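Local coordinates for hypoxanthine-guanine phosphoribosyltransferase (Thermus thermophilus, PDB 3ACD), which probably catalyses the magnesium-dependent transfer of phosphoribose from 5-phospho-alpha-D-ribose 1-diphosphate to hypoxanthine and guanine, giving IMP and GMP for purine salvage, at residues Tyr113-Leu118 with Val126-Leu131; Ala130-Pro135 with Pro171-Ile176; Lys21-Leu26 with Phe49-Asp54. One frame throughout, in Å; residues are numbered along the deposited sequence.

From the N terminus the chain passes first through contact 3, where 49-54 folds back onto 21-26 and closes a loop that contains strand 40-45. Contact 1 follows in series, joining 113-118 to 126-131 across a short connection. Contact 2 starts where contact 1 ends, the two sharing A130 and L131, and closes a longer loop when 171-176 returns to 130-135. None nests inside another. Contacts 1 and 3 lie on opposite sides of the chain's centre, yet F51 of contact 3 packs against the backbone at A130 and L131. Contact 1 ties helix 109-119 to the central parallel sheet, contact 2 ties in the late segment, and contact 3 joins two helices.

Contact 1: Tyr113-Leu118 with Val126-Leu131; sequences YLLDYL and VRVAAL
L115 lays its CD2 methyl over two valines of the neighbouring strand, V126 and V128, the three side chains meeting through methyl groups alone. The nearer approach is to V126, with L115 CD2 3.8 Å from V126 CG1; on the other valine, L115 CD2 lies 4.0 Å from V128 CG2. In both pairs the side chains cross obliquely. One branch of the leucine therefore serves both partners, which sit two residues apart and so project from the same face of the strand, while R127 between them points away. V126 offers the methyl that is anti to its backbone N (chi1 -180°), whereas V128 uses its other branch, the one beside the N. No hydrogen bond links the segments.

The arrangement belongs to a beta-alpha-beta crossover of the Rossmann-like phosphoribosyltransferase fold: helix 109-119 connects strand 97-102 to its parallel neighbour 125-130 and packs on the sheet that both help to form. The turn before the helix and its first residues hold D106, T107, G108 and T110, all of which hydrogen-bond the bound IMP. On the helix, L118 also faces strand 125-130 but packs on V100 and I42, and L114 reaches V100, V44 and I68, so the helix spans several strands. L115 also touches P143, and V126 meets V100 of the adjoining strand.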
loop_
_atom_site.group_PDB
_atom_site.type_symbol
_atom_site.label_atom_id
_atom_site.label_comp_id
_atom_site.label_asym_id
_atom_site.label_seq_id
_atom_site.Cartn_x
_atom_site.Cartn_y
_atom_site.Cartn_z
ATOM N N TYR A 113 21.734 4.232 1.772
ATOM C CA TYR A 113 21.997 2.888 2.273
ATOM C C TYR A 113 21.249 1.866 1.422
ATOM O O TYR A 113 21.811 0.847 1.018
ATOM C CB TYR A 113 21.541 2.757 3.728
ATOM C CG TYR A 113 21.691 1.359 4.283
ATOM C CD1 TYR A 113 22.951 0.833 4.572
ATOM C CD2 TYR A 113 20.576 0.548 4.492
ATOM C CE1 TYR A 113 23.096 -0.466 5.057
ATOM C CE2 TYR A 113 20.710 -0.754 4.977
ATOM C CZ TYR A 113 21.972 -1.254 5.257
ATOM O OH TYR A 113 22.110 -2.537 5.735
ATOM N N LEU A 114 19.978 2.145 1.155
ATOM C CA LEU A 114 19.159 1.242 0.358
ATOM C C LEU A 114 19.745 1.010 -1.031
ATOM O O LEU A 114 19.808 -0.129 -1.496
ATOM C CB LEU A 114 17.731 1.785 0.237
ATOM C CG LEU A 114 16.753 0.928 -0.573
ATOM C CD1 LEU A 114 16.667 -0.466 0.040
ATOM C CD2 LEU A 114 15.376 1.588 -0.598
ATOM N N LEU A 115 20.178 2.080 -1.694
ATOM C CA LEU A 115 20.745 1.943 -3.028
ATOM C C LEU A 115 21.998 1.074 -3.037
ATOM O O LEU A 115 22.187 0.273 -3.947
ATOM C CB LEU A 115 21.052 3.316 -3.634
ATOM C CG LEU A 115 19.823 4.166 -3.993
ATOM C CD1 LEU A 115 20.261 5.485 -4.595
ATOM C CD2 LEU A 115 18.946 3.408 -4.980
ATOM N N ASP A 116 22.856 1.233 -2.035
ATOM C CA ASP A 116 24.069 0.424 -1.972
ATOM C C ASP A 116 23.695 -1.040 -1.760
ATOM O O ASP A 116 24.302 -1.938 -2.346
ATOM C CB ASP A 116 24.982 0.889 -0.834
ATOM C CG ASP A 116 25.596 2.253 -1.093
ATOM O OD1 ASP A 116 26.000 2.519 -2.245
ATOM O OD2 ASP A 116 25.689 3.056 -0.141
ATOM N N TYR A 117 22.695 -1.273 -0.915
ATOM C CA TYR A 117 22.239 -2.629 -0.631
ATOM C C TYR A 117 21.739 -3.308 -1.904
ATOM O O TYR A 117 22.125 -4.440 -2.214
ATOM C CB TYR A 117 21.114 -2.599 0.406
ATOM C CG TYR A 117 20.539 -3.961 0.719
ATOM C CD1 TYR A 117 21.286 -4.913 1.416
ATOM C CD2 TYR A 117 19.248 -4.304 0.315
ATOM C CE1 TYR A 117 20.761 -6.174 1.703
ATOM C CE2 TYR A 117 18.713 -5.563 0.595
ATOM C CZ TYR A 117 19.475 -6.491 1.290
ATOM O OH TYR A 117 18.954 -7.733 1.572
ATOM N N LEU A 118 20.879 -2.610 -2.639
ATOM C CA LEU A 118 20.319 -3.137 -3.876
ATOM C C LEU A 118 21.379 -3.348 -4.957
ATOM O O LEU A 118 21.380 -4.370 -5.648
ATOM C CB LEU A 118 19.238 -2.192 -4.409
ATOM C CG LEU A 118 18.029 -1.922 -3.506
ATOM C CD1 LEU A 118 17.080 -0.960 -4.209
ATOM C CD2 LEU A 118 17.314 -3.231 -3.186
ATOM N N VAL A 126 18.788 0.674 -11.692
ATOM C CA VAL A 126 18.013 1.149 -10.557
ATOM C C VAL A 126 17.682 2.623 -10.717
ATOM O O VAL A 126 18.566 3.443 -10.962
ATOM C CB VAL A 126 18.777 0.999 -9.217
ATOM C CG1 VAL A 126 17.907 1.513 -8.069
ATOM C CG2 VAL A 126 19.163 -0.450 -8.982
ATOM N N ARG A 127 16.399 2.946 -10.601
ATOM C CA ARG A 127 15.957 4.329 -10.654
ATOM C C ARG A 127 15.111 4.556 -9.414
ATOM O O ARG A 127 14.629 3.603 -8.803
ATOM C CB ARG A 127 15.161 4.621 -11.928
ATOM C CG ARG A 127 16.069 4.827 -13.135
ATOM C CD ARG A 127 15.337 5.403 -14.336
ATOM N NE ARG A 127 16.271 5.648 -15.431
ATOM C CZ ARG A 127 15.933 6.149 -16.615
ATOM N NH1 ARG A 127 14.670 6.466 -16.871
ATOM N NH2 ARG A 127 16.862 6.331 -17.545
ATOM N N VAL A 128 14.937 5.816 -9.038
ATOM C CA VAL A 128 14.182 6.142 -7.839
ATOM C C VAL A 128 12.963 7.020 -8.087
ATOM O O VAL A 128 13.029 8.004 -8.824
ATOM C CB VAL A 128 15.096 6.863 -6.812
ATOM C CG1 VAL A 128 14.295 7.293 -5.593
ATOM C CG2 VAL A 128 16.237 5.946 -6.403
ATOM N N ALA A 129 11.851 6.643 -7.469
ATOM C CA ALA A 129 10.617 7.415 -7.552
ATOM C C ALA A 129 10.322 7.821 -6.112
ATOM O O ALA A 129 10.309 6.976 -5.219
ATOM C CB ALA A 129 9.483 6.561 -8.103
ATOM N N ALA A 130 10.109 9.113 -5.888
ATOM C CA ALA A 130 9.824 9.626 -4.556
ATOM C C ALA A 130 8.737 10.684 -4.655
ATOM O O ALA A 130 8.766 11.521 -5.551
ATOM C CB ALA A 130 11.086 10.234 -3.944
ATOM N N LEU A 131 7.773 10.649 -3.743
ATOM C CA LEU A 131 6.703 11.637 -3.787
ATOM C C LEU A 131 7.227 13.032 -3.462
ATOM O O LEU A 131 6.888 13.997 -4.144
ATOM C CB LEU A 131 5.588 11.284 -2.801
ATOM C CG LEU A 131 4.401 12.255 -2.816
ATOM C CD1 LEU A 131 3.668 12.165 -4.161
ATOM C CD2 LEU A 131 3.459 11.921 -1.679
#

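Contact 2: Ala130-Pro135 with Pro171-Ile176; sequences ALLSKP and PFITSI. With IMP (inosinic acid), chain B.
Apolar contact joins the two segments through I173, whose side chain meets two consecutive leucines. Its CD1 methyl and the CD1 branch of L132 approach tip to tip, with L132 CD1 4.1 Å from I173 CD1. Further back along the isoleucine, L131 CD2 lies 4.3 Å from I173 CG1. Successive residues of a straight strand would face opposite ways; here the chain turns a corner at L131, and both leucines point toward I173. All three residues are buried.

Polar contact is made with IMP, through K134. Its ammonium group reaches both acceptors along one side of the purine, with K134 NZ 2.9 Å from IMP O6 and 3.2 Å from IMP N7. The lysine chain is otherwise extended but bends at chi3 (-67°), which turns its end toward the base. A154 O takes a further hydrogen bond from NZ. This pairing of a lysine with O6 and N7 is characteristic of 6-oxopurine recognition in the hypoxanthine-guanine enzymes. A leucine in its place would probably leave O6 and N7 without their shared donor and weaken the grip on the base.

Strand 132-133 runs between 146-150 and 104-105 in the parallel sheet, whereas 174-175 pairs antiparallel with 156-157. V156, on strand 156-157, touches L132 and S175 and accepts a hydrogen bond from IMP through its carbonyl.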
loop_
_atom_site.group_PDB
_atom_site.type_symbol
_atom_site.label_atom_id
_atom_site.label_comp_id
_atom_site.label_asym_id
_atom_site.label_seq_id
_atom_site.Cartn_x
_atom_site.Cartn_y
_atom_site.Cartn_z
ATOM N N ALA A 130 10.109 9.113 -5.888
ATOM C CA ALA A 130 9.824 9.626 -4.556
ATOM C C ALA A 130 8.737 10.684 -4.655
ATOM O O ALA A 130 8.766 11.521 -5.551
ATOM C CB ALA A 130 11.086 10.234 -3.944
ATOM N N LEU A 131 7.773 10.649 -3.743
ATOM C CA LEU A 131 6.703 11.637 -3.787
ATOM C C LEU A 131 7.227 13.032 -3.462
ATOM O O LEU A 131 6.888 13.997 -4.144
ATOM C CB LEU A 131 5.588 11.284 -2.801
ATOM C CG LEU A 131 4.401 12.255 -2.816
ATOM C CD1 LEU A 131 3.668 12.165 -4.161
ATOM C CD2 LEU A 131 3.459 11.921 -1.679
ATOM N N LEU A 132 8.071 13.129 -2.437
ATOM C CA LEU A 132 8.605 14.417 -2.003
ATOM C C LEU A 132 10.108 14.419 -1.759
ATOM O O LEU A 132 10.733 13.369 -1.618
ATOM C CB LEU A 132 7.918 14.845 -0.705
ATOM C CG LEU A 132 6.388 14.860 -0.655
ATOM C CD1 LEU A 132 5.934 14.957 0.796
ATOM C CD2 LEU A 132 5.851 16.020 -1.476
ATOM N N SER A 133 10.676 15.619 -1.695
ATOM C CA SER A 133 12.096 15.786 -1.429
ATOM C C SER A 133 12.339 17.156 -0.807
ATOM O O SER A 133 11.800 18.161 -1.276
ATOM C CB SER A 133 12.918 15.659 -2.712
ATOM O OG SER A 133 14.302 15.839 -2.433
ATOM N N LYS A 134 13.139 17.176 0.258
ATOM C CA LYS A 134 13.499 18.403 0.971
ATOM C C LYS A 134 15.010 18.570 0.795
ATOM O O LYS A 134 15.789 18.311 1.716
ATOM C CB LYS A 134 13.150 18.267 2.460
ATOM C CG LYS A 134 11.656 18.090 2.725
ATOM C CD LYS A 134 11.321 18.030 4.213
ATOM C CE LYS A 134 11.869 16.772 4.872
ATOM N NZ LYS A 134 11.415 16.645 6.287
ATOM N N PRO A 135 15.438 19.012 -0.396
ATOM C CA PRO A 135 16.850 19.210 -0.727
ATOM C C PRO A 135 17.691 20.082 0.203
ATOM O O PRO A 135 18.903 19.888 0.290
ATOM C CB PRO A 135 16.796 19.745 -2.162
ATOM C CG PRO A 135 15.486 20.461 -2.206
ATOM C CD PRO A 135 14.574 19.498 -1.490
ATOM N N PRO A 171 -5.955 12.062 2.894
ATOM C CA PRO A 171 -5.811 11.942 1.439
ATOM C C PRO A 171 -4.910 12.998 0.802
ATOM O O PRO A 171 -4.614 12.940 -0.394
ATOM C CB PRO A 171 -7.254 12.021 0.945
ATOM C CG PRO A 171 -7.892 12.938 1.941
ATOM C CD PRO A 171 -7.330 12.453 3.259
ATOM N N PHE A 172 -4.465 13.953 1.610
ATOM C CA PHE A 172 -3.606 15.025 1.124
ATOM C C PHE A 172 -2.331 15.132 1.949
ATOM O O PHE A 172 -2.188 14.485 2.988
ATOM C CB PHE A 172 -4.369 16.354 1.173
ATOM C CG PHE A 172 -5.016 16.630 2.505
ATOM C CD1 PHE A 172 -4.248 17.004 3.607
ATOM C CD2 PHE A 172 -6.389 16.473 2.668
ATOM C CE1 PHE A 172 -4.841 17.213 4.854
ATOM C CE2 PHE A 172 -6.993 16.680 3.911
ATOM C CZ PHE A 172 -6.216 17.049 5.006
ATOM N N ILE A 173 -1.397 15.945 1.469
ATOM C CA ILE A 173 -0.148 16.167 2.176
ATOM C C ILE A 173 -0.284 17.493 2.912
ATOM O O ILE A 173 -0.698 18.495 2.325
ATOM C CB ILE A 173 1.062 16.254 1.199
ATOM C CG1 ILE A 173 1.505 14.848 0.782
ATOM C CG2 ILE A 173 2.221 17.004 1.855
ATOM C CD1 ILE A 173 2.083 14.019 1.917
ATOM N N THR A 174 0.042 17.491 4.199
ATOM C CA THR A 174 -0.023 18.707 4.998
ATOM C C THR A 174 1.218 18.766 5.886
ATOM O O THR A 174 2.118 17.935 5.753
ATOM C CB THR A 174 -1.320 18.760 5.845
ATOM O OG1 THR A 174 -1.384 20.007 6.552
ATOM C CG2 THR A 174 -1.372 17.619 6.830
ATOM N N SER A 175 1.275 19.739 6.785
ATOM C CA SER A 175 2.441 19.879 7.646
ATOM C C SER A 175 2.136 20.672 8.906
ATOM O O SER A 175 1.060 21.251 9.043
ATOM C CB SER A 175 3.562 20.588 6.880
ATOM O OG SER A 175 3.128 21.869 6.436
ATOM N N ILE A 176 3.102 20.690 9.818
ATOM C CA ILE A 176 2.973 21.429 11.069
ATOM C C ILE A 176 4.016 22.535 11.049
ATOM O O ILE A 176 4.879 22.571 10.170
ATOM C CB ILE A 176 3.249 20.535 12.297
ATOM C CG1 ILE A 176 4.654 19.935 12.192
ATOM C CG2 ILE A 176 2.194 19.446 12.400
ATOM C CD1 ILE A 176 5.063 19.089 13.383
HETATM P P IMP B . 16.183 10.418 5.279
HETATM O O1P IMP B . 16.670 11.523 6.132
HETATM O O2P IMP B . 17.129 9.139 5.478
HETATM O O3P IMP B . 16.204 10.883 3.736
HETATM O "O5'" IMP B . 14.663 10.073 5.719
HETATM C "C5'" IMP B . 14.204 8.726 5.620
HETATM C "C4'" IMP B . 12.771 8.588 6.139
HETATM O "O4'" IMP B . 12.467 9.630 7.116
HETATM C "C3'" IMP B . 11.754 8.857 5.006
HETATM O "O3'" IMP B . 11.571 7.710 4.174
HETATM C "C2'" IMP B . 10.492 9.174 5.825
HETATM O "O2'" IMP B . 9.810 7.978 6.214
HETATM C "C1'" IMP B . 11.052 9.907 7.056
HETATM N N9 IMP B . 10.795 11.361 6.917
HETATM C C8 IMP B . 11.699 12.343 6.584
HETATM N N7 IMP B . 11.107 13.508 6.552
HETATM C C5 IMP B . 9.800 13.346 6.851
HETATM C C6 IMP B . 8.673 14.222 6.974
HETATM O O6 IMP B . 8.789 15.420 6.776
HETATM N N1 IMP B . 7.457 13.678 7.307
HETATM C C2 IMP B . 7.318 12.325 7.527
HETATM N N3 IMP B . 8.345 11.510 7.423
HETATM C C4 IMP B . 9.585 11.964 7.090
#

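Contact 3: Lys21-Leu26 with Phe49-Asp54; sequences KRVEEL and FIFMAD
The F51 ring is approached at its edge, near its own plane, by two aliphatic side chains of the 21-26 helix. V23 places CG2 4.1 Å from F51 CD1, its side chain slanting against the phenylalanine, and one helical turn further on L26 CD1 sits 4.1 Å from F51 CZ, at about a right angle. The phenyl group extends anti to its backbone N (chi1 172°), which carries its rim toward the other helix although the CB bond does not point there. L26 divides its branches: CD1 serves the phenylalanine, while CD2 lies 3.6 Å above the plane of the R22 guanidinium, offset toward its rim. At the edge of that guanidinium, R22 NH1 forms a salt bridge of 3.0 Å with E25 OE1, arriving on the anti side of the carboxylate but 34° out of its plane. R22 NE is held by G148 O and NH2 by L147 O, so all three nitrogens hold the group's plane in place.

V23 uses its second methyl on the other helix's backbone, with V23 CG1 3.7 Å from D54 C. The carboxylate of D54 is engaged elsewhere: by Y159 OH, by R57 of its own chain and by R57 of the second subunit.

The two helical segments cross at -60°, their axes 10.4 Å apart at closest approach. Beneath them F51 and M52 rest on V101 of strand 97-102, and R22 and L26 reach strand 146-150, with Y159 filling in beside V23, I50 and F51. Helix 49-56 thus lies between helix 16-33 and the second subunit, where A53 packs on A53 of that subunit and the F49 ring, with I50 CG1 over one face, meets its F67 edge-to-face.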
loop_
_atom_site.group_PDB
_atom_site.type_symbol
_atom_site.label_atom_id
_atom_site.label_comp_id
_atom_site.label_asym_id
_atom_site.label_seq_id
_atom_site.Cartn_x
_atom_site.Cartn_y
_atom_site.Cartn_z
ATOM N N LYS A 21 -2.878 14.157 -9.885
ATOM C CA LYS A 21 -2.380 14.571 -11.190
ATOM C C LYS A 21 -0.885 14.319 -11.352
ATOM O O LYS A 21 -0.446 13.829 -12.387
ATOM C CB LYS A 21 -2.667 16.060 -11.422
ATOM C CG LYS A 21 -4.080 16.366 -11.892
ATOM C CD LYS A 21 -4.330 15.793 -13.281
ATOM C CE LYS A 21 -5.731 16.117 -13.781
ATOM N NZ LYS A 21 -5.970 17.583 -13.900
ATOM N N ARG A 22 -0.105 14.653 -10.331
ATOM C CA ARG A 22 1.338 14.455 -10.398
ATOM C C ARG A 22 1.712 12.976 -10.477
ATOM O O ARG A 22 2.580 12.583 -11.260
ATOM C CB ARG A 22 2.013 15.103 -9.185
ATOM C CG ARG A 22 3.537 15.072 -9.234
ATOM C CD ARG A 22 4.060 15.683 -10.529
ATOM N NE ARG A 22 5.516 15.601 -10.629
ATOM C CZ ARG A 22 6.180 15.545 -11.776
ATOM N NH1 ARG A 22 5.516 15.564 -12.924
ATOM N NH2 ARG A 22 7.505 15.458 -11.780
ATOM N N VAL A 23 1.058 12.156 -9.664
ATOM C CA VAL A 23 1.334 10.726 -9.665
ATOM C C VAL A 23 1.013 10.124 -11.028
ATOM O O VAL A 23 1.748 9.275 -11.529
ATOM C CB VAL A 23 0.529 10.016 -8.551
ATOM C CG1 VAL A 23 0.686 8.501 -8.661
ATOM C CG2 VAL A 23 1.022 10.491 -7.194
ATOM N N GLU A 24 -0.081 10.571 -11.639
ATOM C CA GLU A 24 -0.449 10.067 -12.954
ATOM C C GLU A 24 0.617 10.463 -13.969
ATOM O O GLU A 24 0.933 9.695 -14.879
ATOM C CB GLU A 24 -1.810 10.618 -13.381
ATOM C CG GLU A 24 -2.939 10.218 -12.446
ATOM C CD GLU A 24 -4.281 10.761 -12.884
ATOM O OE1 GLU A 24 -4.342 11.936 -13.302
ATOM O OE2 GLU A 24 -5.278 10.018 -12.797
ATOM N N GLU A 25 1.171 11.661 -13.805
ATOM C CA GLU A 25 2.217 12.146 -14.701
ATOM C C GLU A 25 3.461 11.277 -14.538
ATOM O O GLU A 25 4.081 10.871 -15.521
ATOM C CB GLU A 25 2.564 13.609 -14.392
ATOM C CG GLU A 25 1.372 14.566 -14.462
ATOM C CD GLU A 25 1.759 16.028 -14.264
ATOM O OE1 GLU A 25 2.643 16.312 -13.428
ATOM O OE2 GLU A 25 1.165 16.898 -14.938
ATOM N N LEU A 26 3.829 10.991 -13.291
ATOM C CA LEU A 26 5.001 10.162 -13.022
ATOM C C LEU A 26 4.811 8.762 -13.592
ATOM O O LEU A 26 5.732 8.193 -14.184
ATOM C CB LEU A 26 5.271 10.077 -11.512
ATOM C CG LEU A 26 5.751 11.360 -10.820
ATOM C CD1 LEU A 26 6.013 11.088 -9.339
ATOM C CD2 LEU A 26 7.024 11.858 -11.493
ATOM N N PHE A 49 3.509 3.384 0.971
ATOM C CA PHE A 49 2.492 2.474 0.454
ATOM C C PHE A 49 1.320 3.075 -0.323
ATOM O O PHE A 49 0.802 2.428 -1.235
ATOM C CB PHE A 49 2.001 1.532 1.572
ATOM C CG PHE A 49 0.805 2.028 2.332
ATOM C CD1 PHE A 49 -0.470 1.567 2.013
ATOM C CD2 PHE A 49 0.954 2.903 3.401
ATOM C CE1 PHE A 49 -1.582 1.967 2.755
ATOM C CE2 PHE A 49 -0.157 3.312 4.155
ATOM C CZ PHE A 49 -1.424 2.838 3.829
ATOM N N ILE A 50 0.908 4.300 0.002
ATOM C CA ILE A 50 -0.196 4.921 -0.728
ATOM C C ILE A 50 0.319 5.465 -2.063
ATOM O O ILE A 50 -0.326 5.306 -3.104
ATOM C CB ILE A 50 -0.877 6.028 0.129
ATOM C CG1 ILE A 50 -1.521 5.369 1.359
ATOM C CG2 ILE A 50 -1.931 6.768 -0.693
ATOM C CD1 ILE A 50 -2.410 6.276 2.202
ATOM N N PHE A 51 1.489 6.098 -2.032
ATOM C CA PHE A 51 2.121 6.611 -3.244
ATOM C C PHE A 51 2.302 5.417 -4.190
ATOM O O PHE A 51 2.010 5.495 -5.386
ATOM C CB PHE A 51 3.476 7.229 -2.882
ATOM C CG PHE A 51 4.316 7.635 -4.067
ATOM C CD1 PHE A 51 3.760 8.319 -5.142
ATOM C CD2 PHE A 51 5.688 7.387 -4.071
ATOM C CE1 PHE A 51 4.560 8.756 -6.205
ATOM C CE2 PHE A 51 6.495 7.819 -5.127
ATOM C CZ PHE A 51 5.927 8.508 -6.196
ATOM N N MET A 52 2.775 4.303 -3.639
ATOM C CA MET A 52 2.977 3.081 -4.415
ATOM C C MET A 52 1.660 2.603 -5.038
ATOM O O MET A 52 1.593 2.315 -6.238
ATOM C CB MET A 52 3.539 1.982 -3.507
ATOM C CG MET A 52 3.737 0.636 -4.192
ATOM S SD MET A 52 5.265 0.520 -5.149
ATOM C CE MET A 52 5.406 -1.284 -5.312
ATOM N N ALA A 53 0.613 2.513 -4.221
ATOM C CA ALA A 53 -0.692 2.058 -4.700
ATOM C C ALA A 53 -1.213 2.898 -5.863
ATOM O O ALA A 53 -1.731 2.359 -6.841
ATOM C CB ALA A 53 -1.709 2.069 -3.553
ATOM N N ASP A 54 -1.079 4.216 -5.764
ATOM C CA ASP A 54 -1.556 5.089 -6.835
ATOM C C ASP A 54 -0.632 5.070 -8.050
ATOM O O ASP A 54 -1.095 5.056 -9.191
ATOM C CB ASP A 54 -1.700 6.527 -6.329
ATOM C CG ASP A 54 -2.805 6.677 -5.303
ATOM O OD1 ASP A 54 -3.535 5.693 -5.063
ATOM O OD2 ASP A 54 -2.945 7.780 -4.737
#